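Local coordinates for protein F2 like fibronectin-binding protein (Streptococcus pneumoniae, PDB 5A0N) that probably attaches streptococci covalently to host tissue, as the thioester domain of a surface adhesin whose class binds its target through an internal thioester, at residues A[110-115]-A[145-150]; A[104-109]-A[193-198]; A[140-145]-A[170-175]. One frame throughout, in Å; residues are numbered along the deposited sequence. Where two conformers were deposited one is given.

Contact 1 (A[110-115]-A[145-150])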
loop_
_atom_site.group_PDB
_atom_site.type_symbol
_atom_site.label_atom_id
_atom_site.label_comp_id
_atom_site.label_asym_id
_atom_site.label_seq_id
_atom_site.Cartn_x
_atom_site.Cartn_y
_atom_site.Cartn_z
ATOM N N SER A 110 7.694 5.471 -3.797
ATOM C CA SER A 110 7.011 6.347 -4.728
ATOM C C SER A 110 6.917 5.707 -6.107
ATOM O O SER A 110 5.902 5.867 -6.802
ATOM C CB SER A 110 7.665 7.733 -4.779
ATOM O OG SER A 110 8.992 7.684 -5.280
ATOM N N ARG A 111 7.945 4.966 -6.521
ATOM C CA ARG A 111 7.890 4.228 -7.785
ATOM C C ARG A 111 6.860 3.085 -7.766
ATOM O O ARG A 111 6.069 2.940 -8.691
ATOM C CB ARG A 111 9.266 3.664 -8.124
ATOM C CG ARG A 111 10.218 4.728 -8.629
ATOM C CD ARG A 111 11.637 4.190 -8.869
ATOM N NE ARG A 111 12.455 5.202 -9.535
ATOM C CZ ARG A 111 12.307 5.520 -10.806
ATOM N NH1 ARG A 111 11.598 4.773 -11.646
ATOM N NH2 ARG A 111 12.934 6.571 -11.276
ATOM N N LEU A 112 6.887 2.278 -6.721
ATOM C CA LEU A 112 6.043 1.101 -6.682
ATOM C C LEU A 112 4.557 1.504 -6.583
ATOM O O LEU A 112 3.712 0.927 -7.269
ATOM C CB LEU A 112 6.463 0.200 -5.522
ATOM C CG LEU A 112 7.770 -0.570 -5.769
ATOM C CD1 LEU A 112 8.346 -1.086 -4.477
ATOM C CD2 LEU A 112 7.553 -1.677 -6.776
ATOM N N SER A 113 4.242 2.466 -5.726
ATOM C CA SER A 113 2.874 2.953 -5.642
ATOM C C SER A 113 2.419 3.572 -6.955
ATOM O O SER A 113 1.265 3.356 -7.376
ATOM C CB SER A 113 2.691 3.865 -4.439
ATOM O OG SER A 113 3.488 5.029 -4.536
ATOM N N TYR A 114 3.304 4.299 -7.637
ATOM C CA TYR A 114 2.956 4.829 -8.953
ATOM C C TYR A 114 2.739 3.720 -9.976
ATOM O O TYR A 114 1.893 3.853 -10.865
ATOM C CB TYR A 114 4.051 5.791 -9.414
ATOM C CG TYR A 114 3.877 6.387 -10.788
ATOM C CD1 TYR A 114 2.912 7.338 -11.048
ATOM C CD2 TYR A 114 4.698 6.002 -11.830
ATOM C CE1 TYR A 114 2.792 7.905 -12.319
ATOM C CE2 TYR A 114 4.582 6.548 -13.070
ATOM C CZ TYR A 114 3.656 7.517 -13.318
ATOM O OH TYR A 114 3.599 8.031 -14.591
ATOM N N MET A 115 3.468 2.629 -9.861
ATOM C CA MET A 115 3.237 1.544 -10.780
ATOM C C MET A 115 1.835 0.927 -10.594
ATOM O O MET A 115 1.227 0.517 -11.568
ATOM C CB MET A 115 4.355 0.517 -10.658
ATOM C CG MET A 115 5.711 1.058 -11.089
ATOM S SD MET A 115 7.134 0.090 -10.519
ATOM C CE MET A 115 7.216 -1.198 -11.778
ATOM N N TYR A 145 4.090 -6.535 -1.419
ATOM C CA TYR A 145 5.239 -7.339 -1.005
ATOM C C TYR A 145 6.543 -6.692 -1.452
ATOM O O TYR A 145 7.528 -6.725 -0.687
ATOM C CB TYR A 145 5.143 -8.808 -1.435
ATOM C CG TYR A 145 4.235 -9.583 -0.512
ATOM C CD1 TYR A 145 4.671 -9.934 0.764
ATOM C CD2 TYR A 145 2.933 -9.924 -0.880
ATOM C CE1 TYR A 145 3.820 -10.591 1.661
ATOM C CE2 TYR A 145 2.087 -10.577 0.015
ATOM C CZ TYR A 145 2.534 -10.896 1.279
ATOM O OH TYR A 145 1.719 -11.503 2.193
ATOM N N GLU A 146 6.583 -6.087 -2.638
ATOM C CA GLU A 146 7.813 -5.445 -3.056
ATOM C C GLU A 146 8.084 -4.161 -2.281
ATOM O O GLU A 146 9.249 -3.864 -1.994
ATOM C CB GLU A 146 7.859 -5.256 -4.561
ATOM C CG GLU A 146 9.290 -5.157 -5.124
ATOM C CD GLU A 146 10.113 -6.432 -5.059
ATOM O OE1 GLU A 146 9.693 -7.398 -4.378
ATOM O OE2 GLU A 146 11.185 -6.473 -5.699
ATOM N N ILE A 147 7.037 -3.442 -1.863
ATOM C CA ILE A 147 7.253 -2.333 -0.947
ATOM C C ILE A 147 7.926 -2.821 0.326
ATOM O O ILE A 147 8.885 -2.192 0.807
ATOM C CB ILE A 147 5.941 -1.563 -0.698
ATOM C CG1 ILE A 147 5.609 -0.776 -1.965
ATOM C CG2 ILE A 147 5.994 -0.687 0.551
ATOM C CD1 ILE A 147 4.229 -0.128 -1.974
ATOM N N TRP A 148 7.447 -3.940 0.869
ATOM C CA TRP A 148 8.004 -4.520 2.090
ATOM C C TRP A 148 9.420 -5.073 1.909
ATOM O O TRP A 148 10.167 -5.158 2.884
ATOM C CB TRP A 148 7.089 -5.633 2.626
ATOM C CG TRP A 148 5.840 -5.144 3.239
ATOM C CD1 TRP A 148 5.633 -3.965 3.860
ATOM C CD2 TRP A 148 4.602 -5.879 3.335
ATOM N NE1 TRP A 148 4.341 -3.919 4.375
ATOM C CE2 TRP A 148 3.684 -5.080 4.033
ATOM C CE3 TRP A 148 4.183 -7.124 2.873
ATOM C CZ2 TRP A 148 2.374 -5.501 4.304
ATOM C CZ3 TRP A 148 2.894 -7.508 3.089
ATOM C CH2 TRP A 148 2.000 -6.711 3.807
ATOM N N ARG A 149 9.816 -5.403 0.690
ATOM C CA ARG A 149 11.227 -5.739 0.440
ATOM C C ARG A 149 12.102 -4.591 0.905
ATOM O O ARG A 149 13.148 -4.816 1.512
ATOM C CB ARG A 149 11.445 -5.998 -1.050
ATOM C CG ARG A 149 12.903 -6.230 -1.422
ATOM C CD ARG A 149 13.065 -6.527 -2.890
ATOM N NE ARG A 149 14.459 -6.688 -3.253
ATOM C CZ ARG A 149 14.881 -6.841 -4.500
ATOM N NH1 ARG A 149 14.030 -6.959 -5.486
ATOM N NH2 ARG A 149 16.182 -6.940 -4.756
ATOM N N TYR A 150 11.655 -3.373 0.633
ATOM C CA TYR A 150 12.420 -2.170 0.950
ATOM C C TYR A 150 12.141 -1.556 2.304
ATOM O O TYR A 150 13.043 -0.946 2.875
ATOM C CB TYR A 150 12.274 -1.173 -0.207
ATOM C CG TYR A 150 12.724 -1.768 -1.522
ATOM C CD1 TYR A 150 14.059 -2.059 -1.727
ATOM C CD2 TYR A 150 11.834 -2.057 -2.543
ATOM C CE1 TYR A 150 14.482 -2.617 -2.900
ATOM C CE2 TYR A 150 12.237 -2.620 -3.732
ATOM C CZ TYR A 150 13.565 -2.915 -3.916
ATOM O OH TYR A 150 14.025 -3.487 -5.097
#

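Contact 2 (A[104-109]-A[193-198])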
loop_
_atom_site.group_PDB
_atom_site.type_symbol
_atom_site.label_atom_id
_atom_site.label_comp_id
_atom_site.label_asym_id
_atom_site.label_seq_id
_atom_site.Cartn_x
_atom_site.Cartn_y
_atom_site.Cartn_z
ATOM N N GLN A 104 17.076 5.411 -0.057
ATOM C CA GLN A 104 16.345 5.003 -1.230
ATOM C C GLN A 104 14.866 4.696 -0.963
ATOM O O GLN A 104 14.123 4.405 -1.914
ATOM C CB GLN A 104 17.004 3.774 -1.866
ATOM C CG GLN A 104 18.439 4.050 -2.312
ATOM C CD GLN A 104 19.086 2.895 -3.085
ATOM O OE1 GLN A 104 18.649 1.750 -3.046
ATOM N NE2 GLN A 104 20.139 3.202 -3.813
ATOM N N ALA A 105 14.425 4.809 0.289
ATOM C CA ALA A 105 13.069 4.361 0.649
ATOM C C ALA A 105 11.977 5.165 -0.056
ATOM O O ALA A 105 10.982 4.615 -0.499
ATOM C CB ALA A 105 12.863 4.414 2.166
ATOM N N TRP A 106 12.165 6.473 -0.201
ATOM C CA TRP A 106 11.203 7.270 -0.956
ATOM C C TRP A 106 11.157 6.847 -2.411
ATOM O O TRP A 106 10.081 6.734 -3.007
ATOM C CB TRP A 106 11.573 8.745 -0.873
ATOM C CG TRP A 106 10.836 9.655 -1.812
ATOM C CD1 TRP A 106 11.385 10.349 -2.841
ATOM C CD2 TRP A 106 9.434 9.995 -1.794
ATOM N NE1 TRP A 106 10.437 11.115 -3.457
ATOM C CE2 TRP A 106 9.235 10.937 -2.824
ATOM C CE3 TRP A 106 8.332 9.604 -1.007
ATOM C CZ2 TRP A 106 8.006 11.501 -3.079
ATOM C CZ3 TRP A 106 7.131 10.177 -1.269
ATOM C CH2 TRP A 106 6.982 11.129 -2.269
ATOM N N ASP A 107 12.323 6.582 -2.998
ATOM C CA ASP A 107 12.390 6.213 -4.406
ATOM C C ASP A 107 11.593 4.929 -4.663
ATOM O O ASP A 107 10.747 4.873 -5.558
ATOM C CB ASP A 107 13.846 6.058 -4.870
ATOM C CG ASP A 107 13.972 5.940 -6.376
ATOM O OD1 ASP A 107 13.219 6.597 -7.114
ATOM O OD2 ASP A 107 14.834 5.181 -6.857
ATOM N N THR A 108 11.824 3.910 -3.838
ATOM C CA THR A 108 11.127 2.654 -4.086
ATOM C C THR A 108 9.629 2.735 -3.788
ATOM O O THR A 108 8.848 2.240 -4.579
ATOM C CB THR A 108 11.772 1.443 -3.372
ATOM O OG1 THR A 108 11.703 1.615 -1.957
ATOM C CG2 THR A 108 13.216 1.264 -3.826
ATOM N N PHE A 109 9.251 3.379 -2.687
ATOM C CA PHE A 109 7.832 3.502 -2.380
ATOM C C PHE A 109 7.122 4.332 -3.435
ATOM O O PHE A 109 6.050 3.978 -3.925
ATOM C CB PHE A 109 7.579 4.127 -0.994
ATOM C CG PHE A 109 6.169 4.599 -0.867
ATOM C CD1 PHE A 109 5.150 3.666 -0.697
ATOM C CD2 PHE A 109 5.836 5.911 -1.046
ATOM C CE1 PHE A 109 3.824 4.051 -0.753
ATOM C CE2 PHE A 109 4.519 6.298 -1.059
ATOM C CZ PHE A 109 3.510 5.365 -0.904
ATOM N N LEU A 193 1.614 14.548 -9.201
ATOM C CA LEU A 193 1.123 13.552 -8.243
ATOM C C LEU A 193 1.016 14.160 -6.848
ATOM O O LEU A 193 1.781 15.066 -6.471
ATOM C CB LEU A 193 2.144 12.378 -8.176
ATOM C CG LEU A 193 2.262 11.560 -9.450
ATOM C CD1 LEU A 193 3.493 10.678 -9.405
ATOM C CD2 LEU A 193 1.024 10.712 -9.675
ATOM N N GLU A 194 0.073 13.627 -6.082
ATOM C CA GLU A 194 -0.010 13.869 -4.664
ATOM C C GLU A 194 0.198 12.590 -3.930
ATOM O O GLU A 194 -0.658 11.703 -3.970
ATOM C CB GLU A 194 -1.316 14.534 -4.262
ATOM C CG GLU A 194 -1.360 14.897 -2.789
ATOM C CD GLU A 194 -2.709 15.157 -2.208
ATOM O OE1 GLU A 194 -3.624 15.446 -2.963
ATOM O OE2 GLU A 194 -2.821 15.116 -0.976
ATOM N N TYR A 195 1.324 12.479 -3.237
ATOM C CA TYR A 195 1.556 11.391 -2.298
ATOM C C TYR A 195 0.978 11.769 -0.940
ATOM O O TYR A 195 1.012 12.946 -0.549
ATOM C CB TYR A 195 3.065 11.066 -2.212
ATOM C CG TYR A 195 3.576 10.365 -3.445
ATOM C CD1 TYR A 195 3.526 8.981 -3.568
ATOM C CD2 TYR A 195 4.111 11.077 -4.525
ATOM C CE1 TYR A 195 3.953 8.332 -4.715
ATOM C CE2 TYR A 195 4.545 10.441 -5.667
ATOM C CZ TYR A 195 4.493 9.071 -5.753
ATOM O OH TYR A 195 4.950 8.446 -6.884
ATOM N N ARG A 196 0.483 10.766 -0.226
ATOM C CA ARG A 196 -0.201 10.988 1.053
ATOM C C ARG A 196 0.318 9.981 2.056
ATOM O O ARG A 196 0.581 8.821 1.702
ATOM C CB ARG A 196 -1.708 10.806 0.917
ATOM C CG ARG A 196 -2.377 11.882 0.103
ATOM C CD ARG A 196 -3.886 11.596 0.012
ATOM N NE ARG A 196 -4.569 12.820 -0.309
ATOM C CZ ARG A 196 -5.850 12.994 -0.144
ATOM N NH1 ARG A 196 -6.628 12.009 0.339
ATOM N NH2 ARG A 196 -6.357 14.153 -0.483
ATOM N N PHE A 197 0.413 10.412 3.309
ATOM C CA PHE A 197 0.819 9.541 4.413
ATOM C C PHE A 197 -0.283 9.475 5.452
ATOM O O PHE A 197 -0.808 10.514 5.839
ATOM C CB PHE A 197 2.105 10.094 5.043
ATOM C CG PHE A 197 2.882 9.107 5.854
ATOM C CD1 PHE A 197 2.533 8.819 7.177
ATOM C CD2 PHE A 197 3.990 8.466 5.295
ATOM C CE1 PHE A 197 3.291 7.930 7.925
ATOM C CE2 PHE A 197 4.735 7.581 6.041
ATOM C CZ PHE A 197 4.361 7.301 7.341
ATOM N N TYR A 198 -0.614 8.261 5.895
ATOM C CA TYR A 198 -1.557 8.087 6.993
ATOM C C TYR A 198 -0.789 7.645 8.226
ATOM O O TYR A 198 -0.192 6.557 8.256
ATOM C CB TYR A 198 -2.670 7.105 6.609
ATOM C CG TYR A 198 -3.678 7.653 5.637
ATOM C CD1 TYR A 198 -4.734 8.419 6.080
ATOM C CD2 TYR A 198 -3.596 7.395 4.284
ATOM C CE1 TYR A 198 -5.695 8.867 5.193
ATOM C CE2 TYR A 198 -4.530 7.875 3.395
ATOM C CZ TYR A 198 -5.602 8.590 3.859
ATOM O OH TYR A 198 -6.593 9.051 2.997
#

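Contact 3 (A[140-145]-A[170-175])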
loop_
_atom_site.group_PDB
_atom_site.type_symbol
_atom_site.label_atom_id
_atom_site.label_comp_id
_atom_site.label_asym_id
_atom_site.label_seq_id
_atom_site.Cartn_x
_atom_site.Cartn_y
_atom_site.Cartn_z
ATOM N N HIS A 140 -2.152 -5.325 -6.571
ATOM C CA HIS A 140 -1.913 -4.615 -5.308
ATOM C C HIS A 140 -1.032 -5.479 -4.404
ATOM O O HIS A 140 -0.065 -4.997 -3.812
ATOM C CB HIS A 140 -3.239 -4.286 -4.607
ATOM C CG HIS A 140 -3.048 -3.489 -3.362
ATOM N ND1 HIS A 140 -2.672 -4.047 -2.165
ATOM C CD2 HIS A 140 -3.172 -2.155 -3.143
ATOM C CE1 HIS A 140 -2.567 -3.091 -1.263
ATOM N NE2 HIS A 140 -2.856 -1.935 -1.826
ATOM N N GLN A 141 -1.370 -6.764 -4.295
ATOM C CA GLN A 141 -0.679 -7.624 -3.355
ATOM C C GLN A 141 0.808 -7.771 -3.724
ATOM O O GLN A 141 1.653 -7.732 -2.836
ATOM C CB GLN A 141 -1.363 -8.982 -3.288
ATOM C CG GLN A 141 -0.772 -9.899 -2.243
ATOM C CD GLN A 141 -1.496 -11.207 -2.117
ATOM O OE1 GLN A 141 -1.919 -11.783 -3.115
ATOM N NE2 GLN A 141 -1.726 -11.640 -0.870
ATOM N N VAL A 142 1.148 -7.974 -5.005
ATOM C CA VAL A 142 2.588 -8.090 -5.335
ATOM C C VAL A 142 3.326 -6.777 -5.173
ATOM O O VAL A 142 4.469 -6.767 -4.709
ATOM C CB VAL A 142 2.891 -8.721 -6.710
ATOM C CG1 VAL A 142 2.552 -10.194 -6.667
ATOM C CG2 VAL A 142 2.189 -7.993 -7.857
ATOM N N ILE A 143 2.695 -5.667 -5.521
ATOM C CA ILE A 143 3.298 -4.363 -5.249
ATOM C C ILE A 143 3.549 -4.206 -3.741
ATOM O O ILE A 143 4.621 -3.736 -3.324
ATOM C CB ILE A 143 2.430 -3.216 -5.805
ATOM C CG1 ILE A 143 2.441 -3.227 -7.333
ATOM C CG2 ILE A 143 2.871 -1.886 -5.227
ATOM C CD1 ILE A 143 3.718 -2.694 -7.980
ATOM N N GLN A 144 2.591 -4.613 -2.914
ATOM C CA GLN A 144 2.745 -4.500 -1.478
ATOM C C GLN A 144 3.944 -5.301 -0.976
ATOM O O GLN A 144 4.683 -4.827 -0.117
ATOM C CB GLN A 144 1.467 -4.934 -0.782
ATOM C CG GLN A 144 1.549 -4.939 0.744
ATOM C CD GLN A 144 1.660 -3.569 1.329
ATOM O OE1 GLN A 144 0.643 -2.928 1.640
ATOM N NE2 GLN A 144 2.891 -3.114 1.548
ATOM N N TYR A 145 4.090 -6.535 -1.419
ATOM C CA TYR A 145 5.239 -7.339 -1.005
ATOM C C TYR A 145 6.543 -6.692 -1.452
ATOM O O TYR A 145 7.528 -6.725 -0.687
ATOM C CB TYR A 145 5.143 -8.808 -1.435
ATOM C CG TYR A 145 4.235 -9.583 -0.512
ATOM C CD1 TYR A 145 4.671 -9.934 0.764
ATOM C CD2 TYR A 145 2.933 -9.924 -0.880
ATOM C CE1 TYR A 145 3.820 -10.591 1.661
ATOM C CE2 TYR A 145 2.087 -10.577 0.015
ATOM C CZ TYR A 145 2.534 -10.896 1.279
ATOM O OH TYR A 145 1.719 -11.503 2.193
ATOM N N PRO A 170 0.132 -17.773 -10.790
ATOM C CA PRO A 170 1.129 -17.674 -11.852
ATOM C C PRO A 170 1.252 -16.244 -12.410
ATOM O O PRO A 170 2.351 -15.793 -12.738
ATOM C CB PRO A 170 0.579 -18.636 -12.927
ATOM C CG PRO A 170 -0.242 -19.621 -12.165
ATOM C CD PRO A 170 -0.861 -18.845 -11.045
ATOM N N GLN A 171 0.130 -15.545 -12.541
ATOM C CA GLN A 171 0.137 -14.167 -13.059
ATOM C C GLN A 171 0.858 -13.243 -12.085
ATOM O O GLN A 171 1.615 -12.350 -12.508
ATOM C CB GLN A 171 -1.288 -13.657 -13.263
ATOM C CG GLN A 171 -2.059 -14.427 -14.299
ATOM C CD GLN A 171 -2.697 -15.721 -13.799
ATOM O OE1 GLN A 171 -2.728 -16.032 -12.616
ATOM N NE2 GLN A 171 -3.238 -16.471 -14.741
ATOM N N GLN A 172 0.652 -13.436 -10.781
ATOM C CA GLN A 172 1.416 -12.649 -9.788
ATOM C C GLN A 172 2.915 -12.870 -9.888
ATOM O O GLN A 172 3.685 -11.915 -9.749
ATOM C CB GLN A 172 0.939 -12.961 -8.377
ATOM C CG GLN A 172 -0.404 -12.324 -8.045
ATOM C CD GLN A 172 -0.849 -12.637 -6.645
ATOM O OE1 GLN A 172 -0.927 -13.808 -6.279
ATOM N NE2 GLN A 172 -1.156 -11.620 -5.874
ATOM N N LYS A 173 3.312 -14.124 -10.053
ATOM C CA LYS A 173 4.730 -14.437 -10.171
ATOM C C LYS A 173 5.341 -13.719 -11.385
ATOM O O LYS A 173 6.430 -13.146 -11.312
ATOM C CB LYS A 173 4.956 -15.936 -10.229
ATOM C CG LYS A 173 4.580 -16.629 -8.927
ATOM C CD LYS A 173 4.679 -18.134 -9.050
ATOM C CE LYS A 173 4.221 -18.843 -7.791
ATOM N NZ LYS A 173 4.184 -20.299 -7.990
ATOM N N LYS A 174 4.627 -13.728 -12.516
ATOM C CA LYS A 174 5.084 -13.021 -13.712
ATOM C C LYS A 174 5.161 -11.524 -13.433
ATOM O O LYS A 174 6.143 -10.864 -13.787
ATOM C CB LYS A 174 4.176 -13.300 -14.902
ATOM C CG LYS A 174 4.122 -14.762 -15.305
ATOM C CD LYS A 174 3.189 -14.992 -16.487
ATOM C CE LYS A 174 3.255 -16.454 -16.910
ATOM N NZ LYS A 174 2.152 -16.838 -17.825
ATOM N N ALA A 175 4.127 -10.965 -12.808
ATOM C CA ALA A 175 4.115 -9.546 -12.513
ATOM C C ALA A 175 5.285 -9.156 -11.622
ATOM O O ALA A 175 5.858 -8.072 -11.812
ATOM C CB ALA A 175 2.812 -9.148 -11.844
#

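Contact 1 (A[110-115]-A[145-150])
Leu112 makes every side-chain contact here, reaching from helix 105-118 to Glu146, Ile147 and Tyr150 of helix 132-152. The two helices run antiparallel. The axes of segments 110-115 and 145-150 come within 10.0 Å, at 178°.

Most of the apolar contact comes from one methyl group, Leu112 CD1. It lies 3.7 Å from Ile147 CG1, and Leu112 CB is a second point of touch, 3.8 Å from Ile147 CG1. The two side chains pass each other in opposite directions, so they overlap along their flanks. Leu112 has CG turned beside its backbone N (chi1 -74°), and CD1 comes down on the backbone of the facing helix, 3.8 Å from Glu146 C. CD1 also meets the ring of Tyr150 at its edge, near the ring plane, with Leu112 CD1 4.1 Å from Tyr150 CD2. Ile179 of helix 170-182 and Phe55 of strand 55-56 add to this packing, the first against Leu112 and the second against Ile147.

The polar part turns away from helix 105-118. Of the Glu146 side chain, only CB comes near Leu112, and the chain then bends away at chi2. Glu146 OE2 takes a hydrogen bond from Arg149 NH1 at 2.9 Å, as part of a salt bridge. The donor comes in on the syn side, 29° out of the carboxylate plane. Arg180 NE, on helix 170-182, makes a second salt bridge to the same oxygen. Two positive groups thus share one carboxylate, which would probably favour its charged form.

No hydrogen bond joins the two segments. Within the helical insertion domain of this adhesin, their interface therefore depends on van der Waals fit, while the Glu146 carboxylate is bound by arginines and not by helix 105-118.

Contact 2 (A[104-109]-A[193-198])
Helix 105-118 begins beside strand 193-200, and Phe109 and Tyr195 have the nearest CA atoms across the two segments, 10.1 Å apart. This is helix-on-sheet packing. The strand is an inner one of a four-stranded antiparallel sheet, between strands 211-216 and 75-78. The backbones stay well apart, and large aromatic side chains span the distance.

Tyr195 points from the strand toward the helix and meets two rings there. The edge of the Trp106 six-membered ring is directed at the face of Tyr195, a T-shaped pair. The centroids are 5.0 Å apart and the planes make 67°. Trp106 CH2 is the leading atom, 3.7 Å from Tyr195 CD2. Both Trp106 and Phe109 carry CG anti to the backbone N (chi1 169° and 164°). This sends the two rings, three residues apart on the helix, toward the strand. Phe109 passes Tyr195 in the opposite direction, with Phe109 CE2 3.8 Å from Tyr195 CD1.

Tyr86 of helix 83-93 stacks on Phe109, and Tyr190 meets Trp106. All three touching residues are buried between the helix and the sheet.

Glu194 and Arg196 pair on the strand itself: Arg196 NE donates to Glu194 OE2 at 3.0 Å, from above the carboxylate plane. Asp51 takes a second salt bridge from Arg196, through NH1. The hydroxyl of Tyr195 goes beyond both rings: its OH is hydrogen-bonded to Ser110 O, one turn further along the helix from Trp106.

Contact 3 (A[140-145]-A[170-175])
Gln141 and Gln172 reach each other by different first torsions. Gln141 has CG anti to the backbone N (chi1 -175°), whereas Gln172 has CG beside its backbone N (chi1 -75°). Both chains are extended beyond CG. They cross at a slant, and their amide groups meet between the helices.

The motif is a helix-helix crossing inside the helical insertion domain. Helix 132-152 meets the first turns of helix 170-182, where the axes of the two segments approach to 9.8 Å and cross at -44°. Val142 and Gln172 have the nearest CA atoms.

One hydrogen bond spans the crossing. Gln172 NE2 donates to Gln141 OE1 at 2.9 Å, and it is nearly straight at the hydrogen. The acceptor lies almost in the amide plane of Gln172. The donor is tilted only modestly from the carbonyl plane of Gln141. The two amide planes are turned against each other, so the groups are neither stacked nor coplanar.

Gln172 is held at both ends of its amide. NE2 also bonds to Tyr138 O, earlier on helix 132-152, and OE1 receives the backbone N of Ser169, just before helix 170-182. These bonds give the buried amide polar partners and fix which way it is flipped. Trp128 of helix 123-128 touches Gln172 and Ala175.

Apolar packing lies next to the amide pair. Val142 was deposited in two conformers, and what follows holds for one of them. Its methyl groups meet two residues one turn apart on the other helix. CG1 rests against the stem of Gln172, and Ile179, further along that helix, also touches Val142. The closest of these approaches is Val142 CG1 to Gln172 CB at 3.6 Å. On the other branch, Val142 CG2 meets Ala175 CB at 4.2 Å.

Of the elements in these contacts, helix 105-118 comes first along the chain and serves two of them. Its start enters contact 2 and its middle enters contact 1. The chain then passes through helix 123-128 to helix 132-152, where contact 3 uses residues 140-145 and contact 1 uses 145-150, sharing Tyr145. Contact 1 closes a largely helical loop of 29 residues. Contact 3 closes at helix 170-182, after 24 residues, and its segments alternate with those of contact 1, so the two cross. Contact 2 closes last, at strand 193-200, and both others nest within its loop. Helix 132-152 thus joins helices 105-118 and 170-182, and helix 105-118 joins the four-stranded sheet.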